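Local atomic coordinates of superoxide dismutase (Clostridium difficile, PDB entry 3TJT), a protein that probably protects cells from superoxide by dismutating it to hydrogen peroxide and oxygen at an iron(III)-binding site of the iron/manganese superoxide dismutase family. Residues 55-60 against 81-86; 60-65 against 154-159. All blocks are in the same frame, centred on the assembly; numbering follows the deposited sequence.

Interaction 1. Residues 55-60 against 81-86. With FE (Fe (III) ion), chain B.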
ATOM      1  N   TYR A  55     -22.529  11.855  13.632  1.00 21.51           N
ATOM      2  CA  TYR A  55     -21.968  12.449  12.427  1.00 20.81           C
ATOM      3  C   TYR A  55     -22.138  11.442  11.290  1.00 20.95           C
ATOM      4  O   TYR A  55     -22.125  10.233  11.518  1.00 23.13           O
ATOM      5  CB  TYR A  55     -20.468  12.712  12.583  1.00 19.36           C
ATOM      6  CG  TYR A  55     -20.037  13.914  13.408  1.00 19.72           C
ATOM      7  CD1 TYR A  55     -20.764  14.346  14.515  1.00 22.16           C
ATOM      8  CD2 TYR A  55     -18.864  14.589  13.093  1.00 21.94           C
ATOM      9  CE1 TYR A  55     -20.326  15.439  15.276  1.00 20.30           C
ATOM     10  CE2 TYR A  55     -18.424  15.667  13.843  1.00 19.96           C
ATOM     11  CZ  TYR A  55     -19.156  16.089  14.925  1.00 21.05           C
ATOM     12  OH  TYR A  55     -18.691  17.171  15.651  1.00 22.16           O
ATOM     13  N   SER A  56     -22.274  11.937  10.067  1.00 20.73           N
ATOM     14  CA  SER A  56     -22.183  11.069   8.898  1.00 22.03           C
ATOM     15  C   SER A  56     -20.702  10.797   8.617  1.00 21.18           C
ATOM     16  O   SER A  56     -19.836  11.509   9.129  1.00 18.00           O
ATOM     17  CB  SER A  56     -22.808  11.748   7.690  1.00 20.65           C
ATOM     18  OG  SER A  56     -22.057  12.889   7.316  1.00 21.29           O
ATOM     19  N   LEU A  57     -20.407   9.782   7.809  1.00 21.38           N
ATOM     20  CA  LEU A  57     -19.019   9.530   7.424  1.00 19.29           C
ATOM     21  C   LEU A  57     -18.443  10.761   6.726  1.00 21.41           C
ATOM     22  O   LEU A  57     -17.283  11.127   6.944  1.00 20.85           O
ATOM     23  CB  LEU A  57     -18.902   8.294   6.511  1.00 21.57           C
ATOM     24  CG  LEU A  57     -19.163   6.914   7.123  1.00 24.70           C
ATOM     25  CD1 LEU A  57     -19.152   5.821   6.039  1.00 24.38           C
ATOM     26  CD2 LEU A  57     -18.140   6.589   8.203  1.00 20.55           C
ATOM     27  N   CYS A  58     -19.253  11.406   5.887  1.00 22.04           N
ATOM     28  CA  CYS A  58     -18.798  12.602   5.196  1.00 20.88           C
ATOM     29  C   CYS A  58     -18.428  13.708   6.175  1.00 19.26           C
ATOM     30  O   CYS A  58     -17.408  14.372   5.999  1.00 20.27           O
ATOM     31  CB  CYS A  58     -19.838  13.106   4.194  1.00 28.42           C
ATOM     32  SG  CYS A  58     -19.687  12.312   2.570  1.00 48.25           S
ATOM     33  N   GLU A  59     -19.251  13.898   7.201  1.00 18.54           N
ATOM     34  CA  GLU A  59     -18.957  14.914   8.209  1.00 19.88           C
ATOM     35  C   GLU A  59     -17.652  14.615   8.941  1.00 18.98           C
ATOM     36  O   GLU A  59     -16.851  15.518   9.201  1.00 19.68           O
ATOM     37  CB  GLU A  59     -20.117  15.051   9.198  1.00 21.70           C
ATOM     38  CG  GLU A  59     -21.302  15.783   8.586  1.00 23.55           C
ATOM     39  CD  GLU A  59     -22.544  15.759   9.462  1.00 28.18           C
ATOM     40  OE1 GLU A  59     -22.729  14.805  10.242  1.00 22.98           O
ATOM     41  OE2 GLU A  59     -23.350  16.705   9.348  1.00 32.53           O
ATOM     42  N   LEU A  60     -17.438  13.351   9.278  1.00 17.96           N
ATOM     43  CA  LEU A  60     -16.165  12.954   9.873  1.00 19.45           C
ATOM     44  C   LEU A  60     -15.000  13.306   8.944  1.00 18.73           C
ATOM     45  O   LEU A  60     -14.008  13.913   9.370  1.00 19.00           O
ATOM     46  CB  LEU A  60     -16.165  11.461  10.216  1.00 17.48           C
ATOM     47  CG  LEU A  60     -17.074  11.016  11.368  1.00 18.72           C
ATOM     48  CD1 LEU A  60     -17.113   9.496  11.467  1.00 18.01           C
ATOM     49  CD2 LEU A  60     -16.630  11.609  12.705  1.00 19.42           C
ATOM     50  N   GLY A  81     -11.645   4.414   5.150  1.00 16.90           N
ATOM     51  CA  GLY A  81     -11.822   3.066   4.628  1.00 15.49           C
ATOM     52  C   GLY A  81     -13.293   2.727   4.465  1.00 16.10           C
ATOM     53  O   GLY A  81     -13.706   2.175   3.443  1.00 18.04           O
ATOM     54  N   ALA A  82     -14.088   3.072   5.469  1.00 16.77           N
ATOM     55  CA  ALA A  82     -15.518   2.775   5.440  1.00 18.32           C
ATOM     56  C   ALA A  82     -16.220   3.533   4.321  1.00 19.20           C
ATOM     57  O   ALA A  82     -17.003   2.958   3.564  1.00 18.69           O
ATOM     58  CB  ALA A  82     -16.156   3.087   6.787  1.00 17.12           C
ATOM     59  N   TYR A  83     -15.942   4.828   4.220  1.00 15.65           N
ATOM     60  CA  TYR A  83     -16.566   5.640   3.187  1.00 16.74           C
ATOM     61  C   TYR A  83     -16.154   5.166   1.796  1.00 20.10           C
ATOM     62  O   TYR A  83     -17.000   4.984   0.914  1.00 17.62           O
ATOM     63  CB  TYR A  83     -16.200   7.119   3.356  1.00 20.00           C
ATOM     64  CG  TYR A  83     -16.905   7.989   2.342  1.00 21.81           C
ATOM     65  CD1 TYR A  83     -18.184   8.463   2.589  1.00 27.33           C
ATOM     66  CD2 TYR A  83     -16.305   8.308   1.132  1.00 21.51           C
ATOM     67  CE1 TYR A  83     -18.844   9.245   1.664  1.00 32.94           C
ATOM     68  CE2 TYR A  83     -16.966   9.084   0.194  1.00 26.29           C
ATOM     69  CZ  TYR A  83     -18.231   9.552   0.473  1.00 33.48           C
ATOM     70  OH  TYR A  83     -18.893  10.326  -0.451  1.00 38.46           O
ATOM     71  N   ASN A  84     -14.851   4.979   1.598  1.00 17.32           N
ATOM     72  CA  ASN A  84     -14.330   4.649   0.282  1.00 15.65           C
ATOM     73  C   ASN A  84     -14.867   3.307  -0.231  1.00 16.70           C
ATOM     74  O   ASN A  84     -15.170   3.162  -1.413  1.00 16.33           O
ATOM     75  CB  ASN A  84     -12.793   4.639   0.277  1.00 15.18           C
ATOM     76  CG  ASN A  84     -12.185   6.026   0.450  1.00 17.31           C
ATOM     77  OD1 ASN A  84     -12.857   7.049   0.279  1.00 17.20           O
ATOM     78  ND2 ASN A  84     -10.891   6.065   0.785  1.00 15.67           N
ATOM     79  N   HIS A  85     -14.964   2.321   0.652  1.00 17.49           N
ATOM     80  CA  HIS A  85     -15.414   1.005   0.216  1.00 16.86           C
ATOM     81  C   HIS A  85     -16.908   0.982  -0.062  1.00 18.29           C
ATOM     82  O   HIS A  85     -17.343   0.377  -1.040  1.00 17.74           O
ATOM     83  CB  HIS A  85     -14.990  -0.079   1.208  1.00 16.82           C
ATOM     84  CG  HIS A  85     -13.533  -0.390   1.115  1.00 17.27           C
ATOM     85  ND1 HIS A  85     -12.573   0.361   1.763  1.00 17.09           N
ATOM     86  CD2 HIS A  85     -12.862  -1.306   0.376  1.00 19.06           C
ATOM     87  CE1 HIS A  85     -11.374  -0.109   1.460  1.00 19.47           C
ATOM     88  NE2 HIS A  85     -11.523  -1.116   0.617  1.00 19.72           N
ATOM     89  N   LYS A  86     -17.694   1.643   0.780  1.00 18.21           N
ATOM     90  CA  LYS A  86     -19.121   1.747   0.493  1.00 19.19           C
ATOM     91  C   LYS A  86     -19.297   2.364  -0.892  1.00 18.84           C
ATOM     92  O   LYS A  86     -20.059   1.852  -1.725  1.00 17.88           O
ATOM     93  CB  LYS A  86     -19.858   2.583   1.547  1.00 19.79           C
ATOM     94  CG  LYS A  86     -21.375   2.608   1.306  1.00 24.27           C
ATOM     95  CD  LYS A  86     -22.079   3.721   2.077  1.00 30.93           C
ATOM     96  CE  LYS A  86     -21.860   3.606   3.560  1.00 38.84           C
ATOM     97  NZ  LYS A  86     -22.608   4.656   4.320  1.00 46.33           N
TER
HETATM   98 FE    FE B   1      -9.878  -1.883  -0.682  1.00 25.18          FE
HETATM   99  O   HOH W   1      -8.579  -0.142  -0.171  1.00 16.43           O

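Interaction 2. Residues 60-65 against 154-159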
ATOM      1  N   LEU A  60     -17.438  13.351   9.278  1.00 17.96           N
ATOM      2  CA  LEU A  60     -16.165  12.954   9.873  1.00 19.45           C
ATOM      3  C   LEU A  60     -15.000  13.306   8.944  1.00 18.73           C
ATOM      4  O   LEU A  60     -14.008  13.913   9.370  1.00 19.00           O
ATOM      5  CB  LEU A  60     -16.165  11.461  10.216  1.00 17.48           C
ATOM      6  CG  LEU A  60     -17.074  11.016  11.368  1.00 18.72           C
ATOM      7  CD1 LEU A  60     -17.113   9.496  11.467  1.00 18.01           C
ATOM      8  CD2 LEU A  60     -16.630  11.609  12.705  1.00 19.42           C
ATOM      9  N   LEU A  61     -15.124  12.952   7.671  1.00 16.60           N
ATOM     10  CA  LEU A  61     -14.051  13.208   6.719  1.00 15.42           C
ATOM     11  C   LEU A  61     -13.827  14.694   6.442  1.00 18.24           C
ATOM     12  O   LEU A  61     -12.734  15.099   6.062  1.00 18.80           O
ATOM     13  CB  LEU A  61     -14.303  12.448   5.415  1.00 19.37           C
ATOM     14  CG  LEU A  61     -14.263  10.928   5.589  1.00 20.09           C
ATOM     15  CD1 LEU A  61     -14.564  10.250   4.263  1.00 23.42           C
ATOM     16  CD2 LEU A  61     -12.900  10.496   6.124  1.00 22.84           C
ATOM     17  N   GLN A  62     -14.872  15.504   6.625  1.00 19.52           N
ATOM     18  CA  GLN A  62     -14.779  16.937   6.377  1.00 18.63           C
ATOM     19  C   GLN A  62     -14.231  17.705   7.574  1.00 22.20           C
ATOM     20  O   GLN A  62     -13.962  18.905   7.470  1.00 19.89           O
ATOM     21  CB  GLN A  62     -16.165  17.511   6.025  1.00 22.25           C
ATOM     22  CG  GLN A  62     -16.662  17.127   4.643  1.00 25.39           C
ATOM     23  CD  GLN A  62     -18.146  17.419   4.445  1.00 28.81           C
ATOM     24  OE1 GLN A  62     -18.938  17.421   5.400  1.00 29.70           O
ATOM     25  NE2 GLN A  62     -18.532  17.647   3.201  1.00 32.39           N
ATOM     26  N   ASN A  63     -14.092  17.029   8.709  1.00 17.52           N
ATOM     27  CA  ASN A  63     -13.688  17.701   9.942  1.00 17.77           C
ATOM     28  C   ASN A  63     -12.540  17.017  10.680  1.00 20.76           C
ATOM     29  O   ASN A  63     -12.420  17.128  11.901  1.00 20.10           O
ATOM     30  CB  ASN A  63     -14.897  17.893  10.869  1.00 17.73           C
ATOM     31  CG  ASN A  63     -15.931  18.843  10.279  1.00 21.20           C
ATOM     32  OD1 ASN A  63     -15.812  20.066  10.410  1.00 21.49           O
ATOM     33  ND2 ASN A  63     -16.934  18.285   9.595  1.00 19.36           N
ATOM     34  N   LEU A  64     -11.686  16.327   9.926  1.00 19.08           N
ATOM     35  CA  LEU A  64     -10.597  15.564  10.522  1.00 18.16           C
ATOM     36  C   LEU A  64      -9.692  16.440  11.391  1.00 20.84           C
ATOM     37  O   LEU A  64      -9.239  16.008  12.448  1.00 23.08           O
ATOM     38  CB  LEU A  64      -9.760  14.888   9.432  1.00 19.23           C
ATOM     39  CG  LEU A  64     -10.523  13.828   8.635  1.00 18.96           C
ATOM     40  CD1 LEU A  64      -9.671  13.317   7.468  1.00 19.96           C
ATOM     41  CD2 LEU A  64     -10.960  12.678   9.540  1.00 20.21           C
ATOM     42  N   ASP A  65      -9.424  17.655  10.934  1.00 20.12           N
ATOM     43  CA  ASP A  65      -8.503  18.542  11.641  1.00 23.02           C
ATOM     44  C   ASP A  65      -9.128  19.232  12.855  1.00 24.42           C
ATOM     45  O   ASP A  65      -8.440  19.955  13.579  1.00 25.51           O
ATOM     46  CB  ASP A  65      -7.917  19.574  10.684  1.00 26.57           C
ATOM     47  CG  ASP A  65      -7.089  18.936   9.583  1.00 34.39           C
ATOM     48  OD1 ASP A  65      -6.417  17.921   9.862  1.00 37.70           O
ATOM     49  OD2 ASP A  65      -7.116  19.447   8.446  1.00 39.00           O
ATOM     50  N   SER A 154      -9.456  10.687   1.338  1.00 16.71           N
ATOM     51  CA  SER A 154     -10.601  10.868   0.451  1.00 15.74           C
ATOM     52  C   SER A 154     -10.659  12.277  -0.100  1.00 18.60           C
ATOM     53  O   SER A 154     -10.337  13.220   0.615  1.00 18.82           O
ATOM     54  CB  SER A 154     -11.891  10.616   1.233  1.00 19.59           C
ATOM     55  OG  SER A 154     -13.025  11.070   0.506  1.00 21.40           O
ATOM     56  N   PRO A 155     -11.097  12.428  -1.364  1.00 18.30           N
ATOM     57  CA  PRO A 155     -11.294  13.759  -1.958  1.00 18.76           C
ATOM     58  C   PRO A 155     -12.289  14.602  -1.155  1.00 20.39           C
ATOM     59  O   PRO A 155     -12.227  15.830  -1.213  1.00 20.04           O
ATOM     60  CB  PRO A 155     -11.901  13.460  -3.331  1.00 20.95           C
ATOM     61  CG  PRO A 155     -11.585  12.033  -3.612  1.00 25.17           C
ATOM     62  CD  PRO A 155     -11.417  11.335  -2.302  1.00 20.29           C
ATOM     63  N   VAL A 156     -13.194  13.943  -0.444  1.00 17.74           N
ATOM     64  CA  VAL A 156     -14.206  14.622   0.367  1.00 18.15           C
ATOM     65  C   VAL A 156     -13.546  15.577   1.361  1.00 25.23           C
ATOM     66  O   VAL A 156     -14.081  16.654   1.667  1.00 21.04           O
ATOM     67  CB  VAL A 156     -15.090  13.595   1.105  1.00 24.01           C
ATOM     68  CG1 VAL A 156     -15.920  14.256   2.196  1.00 28.17           C
ATOM     69  CG2 VAL A 156     -15.974  12.850   0.095  1.00 24.44           C
ATOM     70  N   SER A 157     -12.367  15.190   1.839  1.00 20.47           N
ATOM     71  CA  SER A 157     -11.621  15.990   2.806  1.00 19.56           C
ATOM     72  C   SER A 157     -11.030  17.252   2.182  1.00 23.41           C
ATOM     73  O   SER A 157     -10.569  18.146   2.892  1.00 25.23           O
ATOM     74  CB  SER A 157     -10.518  15.149   3.451  1.00 18.44           C
ATOM     75  OG  SER A 157     -11.080  14.052   4.162  1.00 18.67           O
ATOM     76  N   LYS A 158     -11.037  17.317   0.857  1.00 20.00           N
ATOM     77  CA  LYS A 158     -10.540  18.483   0.140  1.00 23.07           C
ATOM     78  C   LYS A 158     -11.672  19.199  -0.594  1.00 23.15           C
ATOM     79  O   LYS A 158     -11.432  19.930  -1.552  1.00 23.56           O
ATOM     80  CB  LYS A 158      -9.430  18.078  -0.834  1.00 26.29           C
ATOM     81  CG  LYS A 158      -8.157  17.632  -0.125  1.00 32.28           C
ATOM     82  CD  LYS A 158      -7.076  17.192  -1.096  1.00 36.76           C
ATOM     83  CE  LYS A 158      -5.713  17.176  -0.404  1.00 41.88           C
ATOM     84  NZ  LYS A 158      -4.631  16.706  -1.311  1.00 49.72           N
ATOM     85  N   ASN A 159     -12.898  18.982  -0.129  1.00 21.39           N
ATOM     86  CA  ASN A 159     -14.091  19.603  -0.708  1.00 28.19           C
ATOM     87  C   ASN A 159     -14.303  19.255  -2.172  1.00 28.15           C
ATOM     88  O   ASN A 159     -14.881  20.036  -2.931  1.00 26.40           O
ATOM     89  CB  ASN A 159     -14.057  21.122  -0.527  1.00 31.63           C
ATOM     90  CG  ASN A 159     -13.994  21.524   0.931  1.00 36.66           C
ATOM     91  OD1 ASN A 159     -13.229  22.411   1.311  1.00 46.42           O
ATOM     92  ND2 ASN A 159     -14.784  20.853   1.763  1.00 38.88           N
TER
HETATM   93  O   HOH W   2     -16.540  17.597   1.288  1.00 32.38           O
HETATM   94  O   HOH W   3     -11.517  19.548   5.161  1.00 37.59           O

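Interaction 1. Residues 55-60 against 81-86
Leu57 and Tyr83 mark the closest backbone approach of the start of helix 57-62 to helix 72-90, their CA atoms 6.3 Å apart, and no hydrogen bond spans the gap. Just before Leu57, Ser56 OG accepts from Glu59 N while Glu59 OE1 accepts from Ser56 N, a capping box at the start of the helix. Leu57 CD1 lies against the backbone of helix 72-90, 3.8 Å from Tyr83 N, and touches Ala82 CB; Leu57 CB meets the Tyr83 ring at its edge, near the ring plane. That ring is carried out toward the short helix by a CG anti to the backbone N (chi1 -177°). Cys58 SG approaches it obliquely, 3.3 Å from Tyr83 CE1, a sulfur-aromatic contact, and Lys86 NZ comes to 4.0 Å from Leu57 CD1. His85 binds the iron through NE2 at 2.2 Å; its ND1 donates to Gly81 O, which also accepts from His85 N on the opposite face of the carbonyl plane, a second-shell bond that helps fix the ring's rotation. Helix 57-62 thus packs on the metal-bearing helix 72-90, while Leu57 and Ala82 also touch Leu42 and Val39 of helix 24-46.

Interaction 2. Residues 60-65 against 154-159
Ser157 carries its OG anti to the carbonyl carbon (chi1 -62°), a setting that points the hydroxyl at Leu61 O, while Val156 holds CG1 anti to its backbone N (chi1 166°), which brings that methyl against both Leu61 CB and Gln62 CG. Ser157 OG donates to Leu61 O over 2.7 Å, the one direct hydrogen bond between the segments. The hydroxyl arrives tilted 33° from the carbonyl plane. The acceptor is a carbonyl near the end of helix 57-62, and the same oxygen lies near Ser157 CA in a longer CH...O contact. Leu61 CB and Leu64 CD1 both touch Ser157 OG as well, placing carbon atoms beside the hydroxyl.

The apolar half of the contact is built round Val156 CG1, which meets Leu61 CB at 4.0 Å and Gln62 CG at 3.8 Å. Deeper in, Leu61 CD1 reaches Ser154 CB. Ser154 opens a short 3-10 turn, 155-157: its OG accepts from Val156 N at 3.0 Å, an ST turn that helps set the course of the backbone leading to Val156 and Ser157. This turn belongs to the connection between strands 144-150 and 161-167, so the contact joins the alpha-hairpin domain to the C-terminal domain of the iron/manganese superoxide dismutase fold. On the more exposed flank, the extended Gln62 side chain sends NE2 to a water at 2.8 Å, and that water donates to Val156 O at 2.7 Å. A second water lies within bonding distance of Ser157 O and, more weakly, of Gln62 O. Behind the seam, Leu64 touches Arg76 of helix 72-90, and Pro155 packs against Trp135 and Val137 of strand 132-138.

Helix 57-62 takes part in both contacts. Interaction 1 uses its first turn within the alpha-hairpin domain, at the surface and without a cross-segment hydrogen bond; interaction 2 uses its end, is partly buried, and adds a direct serine bond and bridging water to apolar packing between the alpha-hairpin and C-terminal parts of the chain. The centres of interactions 1 and 2 lie about 9 Å apart. Tyr83 connects them: Tyr83 CB lies 3.6 Å from Leu61 CD1, and Tyr83 CE2 lies 3.9 Å from Val156 CG2. Asn84 likewise packs on Ser154. Interaction 1 alone contains a metal ligand, whereas the Ser154 side chain of interaction 2 is about 13 Å from the iron.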